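Local structure of dihydropteridine reductase (Caenorhabditis elegans, 1OOE) at residues L20-D34 against N38-N50. The protein probably reduces quinonoid dihydrobiopterin to tetrahydrobiopterin with NADH or NADPH, as a homodimeric member of the short-chain dehydrogenase/reductase family. Residues are numbered along the deposited sequence; the frame is centred on the assembly and turned at random. Where two conformers were deposited one is given.
Sequences LEFFKKNGYTVLNID and NDQADSNILVDGN
Asn32 and Ile45 are joined by a short backbone hydrogen bond, Ile45 N to Asn32 O at 2.7 Å. Asn32 N donates to Ser43 O, Asp34 N to Ile45 O and Val47 N to Asp34 O. This is the ladder of parallel strands 28-34 and 43-46. At its start the carboxylate of Asp42 stands in for a backbone acceptor: Val30 N meets Asp42 OD1 at 3.1 Å, from above the carboxylate plane, while Asp42 N donates to Val30 O. Asn32 ND2 meets Asn44 OD1 at 3.0 Å, almost head-on to the carbonyl, the two amides turned 77° against each other. The same OD1 accepts Asn38 N, and Asn44 ND2 reaches back to Asn38 O. With an alanine at Asn44, Asn32 ND2 and Asn38 N would probably lose their common acceptor and Asn38 O one of its two donors, loosening the turn's hold on the strand. In one of two conformers, the extended Lys24 (CG anti to the backbone N, chi1 -173°) brings NZ to Gln40 O at 2.9 Å. On the face carrying Ile33 and Ile45 packing is largely apolar: Ile33 CG1 lies 3.6 Å from Ile45 CB, and Ile33 CG2 3.6 Å from Val47 CG2. Helix 53-68 covers Ile45 and Val47. On the other side, Leu20 CD1 rests 3.9 Å from Ala41 CB. Asp34 OD2 accepts a hydrogen bond from Lys12 N (backbone), and Asn38 ND2 donates to Gly11 O, in the turn after strand 4-9, probably part of the family's GxGxxG motif. Strand 43-46 edges the sheet, followed by 28-34 and 4-9, the parallel 3-2-1 half characteristic of the Rossmann fold of short-chain dehydrogenases.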
loop_
_atom_site.group_PDB
_atom_site.type_symbol
_atom_site.label_atom_id
_atom_site.label_comp_id
_atom_site.label_asym_id
_atom_site.label_seq_id
_atom_site.Cartn_x
_atom_site.Cartn_y
_atom_site.Cartn_z
ATOM N N LEU A 20 -13.775 -16.176 -16.843
ATOM C CA LEU A 20 -13.369 -17.551 -17.109
ATOM C C LEU A 20 -14.294 -18.208 -18.132
ATOM O O LEU A 20 -13.835 -18.808 -19.105
ATOM C CB LEU A 20 -13.361 -18.353 -15.802
ATOM C CG LEU A 20 -12.834 -19.793 -15.833
ATOM C CD1 LEU A 20 -12.385 -20.207 -14.431
ATOM C CD2 LEU A 20 -13.907 -20.730 -16.359
ATOM N N GLU A 21 -15.601 -18.084 -17.919
ATOM C CA GLU A 21 -16.571 -18.668 -18.842
ATOM C C GLU A 21 -16.456 -18.070 -20.243
ATOM O O GLU A 21 -16.534 -18.787 -21.242
ATOM C CB GLU A 21 -17.996 -18.458 -18.321
ATOM C CG GLU A 21 -18.360 -19.276 -17.092
ATOM C CD GLU A 21 -18.209 -20.768 -17.316
ATOM O OE1 GLU A 21 -18.375 -21.218 -18.471
ATOM O OE2 GLU A 21 -17.939 -21.493 -16.334
ATOM N N PHE A 22 -16.271 -16.756 -20.313
ATOM C CA PHE A 22 -16.169 -16.068 -21.592
ATOM C C PHE A 22 -14.965 -16.513 -22.421
ATOM O O PHE A 22 -15.094 -16.770 -23.617
ATOM C CB PHE A 22 -16.114 -14.556 -21.373
ATOM C CG PHE A 22 -16.257 -13.757 -22.634
ATOM C CD1 PHE A 22 -17.473 -13.711 -23.309
ATOM C CD2 PHE A 22 -15.177 -13.053 -23.152
ATOM C CE1 PHE A 22 -17.611 -12.972 -24.483
ATOM C CE2 PHE A 22 -15.303 -12.310 -24.327
ATOM C CZ PHE A 22 -16.522 -12.270 -24.992
ATOM N N PHE A 23 -13.793 -16.602 -21.798
ATOM C CA PHE A 23 -12.608 -17.027 -22.538
ATOM C C PHE A 23 -12.722 -18.482 -22.966
ATOM O O PHE A 23 -12.273 -18.857 -24.051
ATOM C CB PHE A 23 -11.335 -16.812 -21.710
ATOM C CG PHE A 23 -10.768 -15.423 -21.833
ATOM C CD1 PHE A 23 -11.404 -14.339 -21.231
ATOM C CD2 PHE A 23 -9.625 -15.189 -22.595
ATOM C CE1 PHE A 23 -10.910 -13.041 -21.390
ATOM C CE2 PHE A 23 -9.125 -13.899 -22.760
ATOM C CZ PHE A 23 -9.770 -12.820 -22.156
ATOM N N LYS A 24 -13.329 -19.298 -22.111
ATOM C CA LYS A 24 -13.520 -20.711 -22.411
ATOM C C LYS A 24 -14.409 -20.841 -23.646
ATOM O O LYS A 24 -14.130 -21.633 -24.551
ATOM C CB LYS A 24 -14.178 -21.407 -21.220
ATOM C CG LYS A 24 -14.279 -22.916 -21.341
ATOM C CD LYS A 24 -15.016 -23.500 -20.141
ATOM C CE LYS A 24 -15.113 -25.014 -20.228
ATOM N NZ LYS A 24 -15.874 -25.590 -19.087
ATOM N N LYS A 25 -15.480 -20.053 -23.684
ATOM C CA LYS A 25 -16.402 -20.083 -24.813
ATOM C C LYS A 25 -15.693 -19.653 -26.092
ATOM O O LYS A 25 -16.077 -20.055 -27.194
ATOM C CB LYS A 25 -17.596 -19.157 -24.552
ATOM C CG LYS A 25 -18.584 -19.081 -25.714
ATOM C CD LYS A 25 -19.707 -18.086 -25.447
ATOM C CE LYS A 25 -20.572 -18.519 -24.275
ATOM N NZ LYS A 25 -21.193 -19.856 -24.503
ATOM N N ASN A 26 -14.651 -18.843 -25.940
ATOM C CA ASN A 26 -13.897 -18.353 -27.083
ATOM C C ASN A 26 -12.641 -19.156 -27.417
ATOM O O ASN A 26 -11.696 -18.630 -28.003
ATOM C CB ASN A 26 -13.552 -16.876 -26.875
ATOM C CG ASN A 26 -14.717 -15.962 -27.212
ATOM O OD1 ASN A 26 -14.956 -15.649 -28.379
ATOM N ND2 ASN A 26 -15.458 -15.545 -26.193
ATOM N N GLY A 27 -12.638 -20.430 -27.032
ATOM C CA GLY A 27 -11.527 -21.313 -27.348
ATOM C C GLY A 27 -10.257 -21.315 -26.517
ATOM O O GLY A 27 -9.278 -21.953 -26.910
ATOM N N TYR A 28 -10.247 -20.623 -25.381
ATOM C CA TYR A 28 -9.048 -20.601 -24.549
ATOM C C TYR A 28 -9.059 -21.659 -23.452
ATOM O O TYR A 28 -10.117 -22.103 -23.007
ATOM C CB TYR A 28 -8.870 -19.233 -23.879
ATOM C CG TYR A 28 -8.416 -18.121 -24.794
ATOM C CD1 TYR A 28 -9.309 -17.493 -25.659
ATOM C CD2 TYR A 28 -7.086 -17.697 -24.795
ATOM C CE1 TYR A 28 -8.892 -16.469 -26.503
ATOM C CE2 TYR A 28 -6.657 -16.675 -25.635
ATOM C CZ TYR A 28 -7.565 -16.066 -26.487
ATOM O OH TYR A 28 -7.147 -15.056 -27.323
ATOM N N THR A 29 -7.863 -22.070 -23.038
ATOM C CA THR A 29 -7.704 -23.015 -21.940
ATOM C C THR A 29 -7.622 -22.059 -20.759
ATOM O O THR A 29 -6.897 -21.067 -20.828
ATOM C CB THR A 29 -6.375 -23.785 -22.035
ATOM O OG1 THR A 29 -6.361 -24.570 -23.233
ATOM C CG2 THR A 29 -6.197 -24.696 -20.827
ATOM N N VAL A 30 -8.356 -22.334 -19.687
ATOM C CA VAL A 30 -8.346 -21.431 -18.543
ATOM C C VAL A 30 -7.914 -22.047 -17.220
ATOM O O VAL A 30 -8.418 -23.088 -16.797
ATOM C CB VAL A 30 -9.736 -20.781 -18.345
ATOM C CG1 VAL A 30 -9.664 -19.718 -17.258
ATOM C CG2 VAL A 30 -10.222 -20.185 -19.657
ATOM N N LEU A 31 -6.969 -21.385 -16.567
ATOM C CA LEU A 31 -6.476 -21.838 -15.276
ATOM C C LEU A 31 -7.058 -20.923 -14.209
ATOM O O LEU A 31 -6.939 -19.699 -14.301
ATOM C CB LEU A 31 -4.947 -21.774 -15.223
ATOM C CG LEU A 31 -4.154 -22.712 -16.138
ATOM C CD1 LEU A 31 -4.235 -22.234 -17.580
ATOM C CD2 LEU A 31 -2.702 -22.748 -15.679
ATOM N N ASN A 32 -7.698 -21.517 -13.206
ATOM C CA ASN A 32 -8.285 -20.751 -12.113
ATOM C C ASN A 32 -7.427 -20.831 -10.860
ATOM O O ASN A 32 -6.932 -21.900 -10.499
ATOM C CB ASN A 32 -9.687 -21.273 -11.777
ATOM C CG ASN A 32 -10.205 -20.734 -10.449
ATOM O OD1 ASN A 32 -10.449 -19.538 -10.307
ATOM N ND2 ASN A 32 -10.363 -21.618 -9.469
ATOM N N ILE A 33 -7.246 -19.690 -10.202
ATOM C CA ILE A 33 -6.484 -19.628 -8.964
ATOM C C ILE A 33 -7.433 -19.011 -7.941
ATOM O O ILE A 33 -7.840 -17.859 -8.088
ATOM C CB ILE A 33 -5.239 -18.720 -9.093
ATOM C CG1 ILE A 33 -4.273 -19.289 -10.137
ATOM C CG2 ILE A 33 -4.542 -18.601 -7.743
ATOM C CD1 ILE A 33 -3.031 -18.431 -10.362
ATOM N N ASP A 34 -7.804 -19.778 -6.923
ATOM C CA ASP A 34 -8.710 -19.266 -5.906
ATOM C C ASP A 34 -8.694 -20.158 -4.673
ATOM O O ASP A 34 -7.969 -21.150 -4.622
ATOM C CB ASP A 34 -10.137 -19.171 -6.459
ATOM C CG ASP A 34 -10.897 -17.969 -5.914
ATOM O OD1 ASP A 34 -10.823 -17.716 -4.693
ATOM O OD2 ASP A 34 -11.575 -17.279 -6.704
ATOM N N ASN A 38 -13.005 -24.224 -9.426
ATOM C CA ASN A 38 -14.090 -23.864 -10.329
ATOM C C ASN A 38 -14.110 -25.072 -11.260
ATOM O O ASN A 38 -13.213 -25.234 -12.090
ATOM C CB ASN A 38 -13.747 -22.603 -11.123
ATOM C CG ASN A 38 -14.888 -22.150 -12.016
ATOM O OD1 ASN A 38 -15.520 -22.964 -12.688
ATOM N ND2 ASN A 38 -15.150 -20.847 -12.035
ATOM N N ASP A 39 -15.113 -25.933 -11.120
ATOM C CA ASP A 39 -15.172 -27.135 -11.945
ATOM C C ASP A 39 -15.303 -26.895 -13.446
ATOM O O ASP A 39 -15.334 -27.848 -14.226
ATOM C CB ASP A 39 -16.295 -28.066 -11.470
ATOM C CG ASP A 39 -17.638 -27.378 -11.408
ATOM O OD1 ASP A 39 -17.911 -26.519 -12.270
ATOM O OD2 ASP A 39 -18.432 -27.713 -10.502
ATOM N N GLN A 40 -15.368 -25.631 -13.853
ATOM C CA GLN A 40 -15.472 -25.304 -15.271
ATOM C C GLN A 40 -14.096 -25.007 -15.867
ATOM O O GLN A 40 -13.930 -24.992 -17.085
ATOM C CB GLN A 40 -16.398 -24.102 -15.475
ATOM C CG GLN A 40 -17.835 -24.355 -15.051
ATOM C CD GLN A 40 -18.423 -25.595 -15.700
ATOM O OE1 GLN A 40 -18.524 -25.681 -16.925
ATOM N NE2 GLN A 40 -18.809 -26.567 -14.879
ATOM N N ALA A 41 -13.112 -24.782 -15.003
ATOM C CA ALA A 41 -11.751 -24.483 -15.446
ATOM C C ALA A 41 -11.012 -25.739 -15.900
ATOM O O ALA A 41 -11.326 -26.845 -15.456
ATOM C CB ALA A 41 -10.980 -23.814 -14.319
ATOM N N ASP A 42 -10.023 -25.565 -16.777
ATOM C CA ASP A 42 -9.237 -26.694 -17.273
ATOM C C ASP A 42 -8.220 -27.127 -16.226
ATOM O O ASP A 42 -7.830 -28.295 -16.160
ATOM C CB ASP A 42 -8.510 -26.324 -18.569
ATOM C CG ASP A 42 -9.466 -26.035 -19.711
ATOM O OD1 ASP A 42 -9.996 -24.907 -19.779
ATOM O OD2 ASP A 42 -9.694 -26.944 -20.537
ATOM N N SER A 43 -7.789 -26.169 -15.414
ATOM C CA SER A 43 -6.835 -26.414 -14.341
ATOM C C SER A 43 -7.190 -25.541 -13.150
ATOM O O SER A 43 -7.594 -24.389 -13.312
ATOM C CB SER A 43 -5.408 -26.097 -14.792
ATOM O OG SER A 43 -4.903 -27.115 -15.634
ATOM N N ASN A 44 -7.052 -26.102 -11.956
ATOM C CA ASN A 44 -7.349 -25.375 -10.733
ATOM C C ASN A 44 -6.145 -25.325 -9.808
ATOM O O ASN A 44 -5.561 -26.355 -9.464
ATOM C CB ASN A 44 -8.536 -26.015 -10.008
ATOM C CG ASN A 44 -9.870 -25.570 -10.573
ATOM O OD1 ASN A 44 -10.271 -24.416 -10.407
ATOM N ND2 ASN A 44 -10.562 -26.477 -11.254
ATOM N N ILE A 45 -5.774 -24.109 -9.422
ATOM C CA ILE A 45 -4.659 -23.873 -8.517
ATOM C C ILE A 45 -5.308 -23.545 -7.175
ATOM O O ILE A 45 -6.054 -22.572 -7.066
ATOM C CB ILE A 45 -3.810 -22.670 -8.987
ATOM C CG1 ILE A 45 -3.330 -22.895 -10.428
ATOM C CG2 ILE A 45 -2.638 -22.456 -8.042
ATOM C CD1 ILE A 45 -2.513 -24.149 -10.630
ATOM N N LEU A 46 -5.027 -24.361 -6.164
ATOM C CA LEU A 46 -5.620 -24.170 -4.843
ATOM C C LEU A 46 -4.835 -23.254 -3.918
ATOM O O LEU A 46 -3.649 -23.465 -3.670
ATOM C CB LEU A 46 -5.813 -25.527 -4.159
ATOM C CG LEU A 46 -6.503 -25.499 -2.792
ATOM C CD1 LEU A 46 -7.917 -24.963 -2.945
ATOM C CD2 LEU A 46 -6.526 -26.899 -2.204
ATOM N N VAL A 47 -5.519 -22.243 -3.392
ATOM C CA VAL A 47 -4.903 -21.291 -2.482
ATOM C C VAL A 47 -5.365 -21.560 -1.052
ATOM O O VAL A 47 -6.564 -21.648 -0.786
ATOM C CB VAL A 47 -5.279 -19.840 -2.848
ATOM C CG1 VAL A 47 -4.580 -18.870 -1.909
ATOM C CG2 VAL A 47 -4.904 -19.552 -4.294
ATOM N N ASP A 48 -4.405 -21.700 -0.142
ATOM C CA ASP A 48 -4.700 -21.946 1.264
ATOM C C ASP A 48 -4.682 -20.600 1.983
ATOM O O ASP A 48 -3.619 -20.034 2.230
ATOM C CB ASP A 48 -3.641 -22.869 1.874
ATOM C CG ASP A 48 -3.992 -23.312 3.282
ATOM O OD1 ASP A 48 -4.659 -22.545 4.004
ATOM O OD2 ASP A 48 -3.586 -24.427 3.674
ATOM N N GLY A 49 -5.865 -20.095 2.314
ATOM C CA GLY A 49 -5.967 -18.811 2.985
ATOM C C GLY A 49 -5.279 -18.702 4.331
ATOM O O GLY A 49 -5.057 -17.593 4.818
ATOM N N ASN A 50 -4.938 -19.837 4.936
ATOM C CA ASN A 50 -4.276 -19.833 6.240
ATOM C C ASN A 50 -2.769 -19.604 6.143
ATOM O O ASN A 50 -2.128 -19.238 7.130
ATOM C CB ASN A 50 -4.538 -21.149 6.983
ATOM C CG ASN A 50 -6.005 -21.357 7.307
ATOM O OD1 ASN A 50 -6.666 -20.470 7.849
ATOM N ND2 ASN A 50 -6.521 -22.540 6.986
HETATM O O HOH W 1 -17.353 -20.260 -14.132
HETATM O O HOH W 2 -18.226 -23.953 -18.759
HETATM O O HOH W 3 -11.245 -24.820 -22.244
#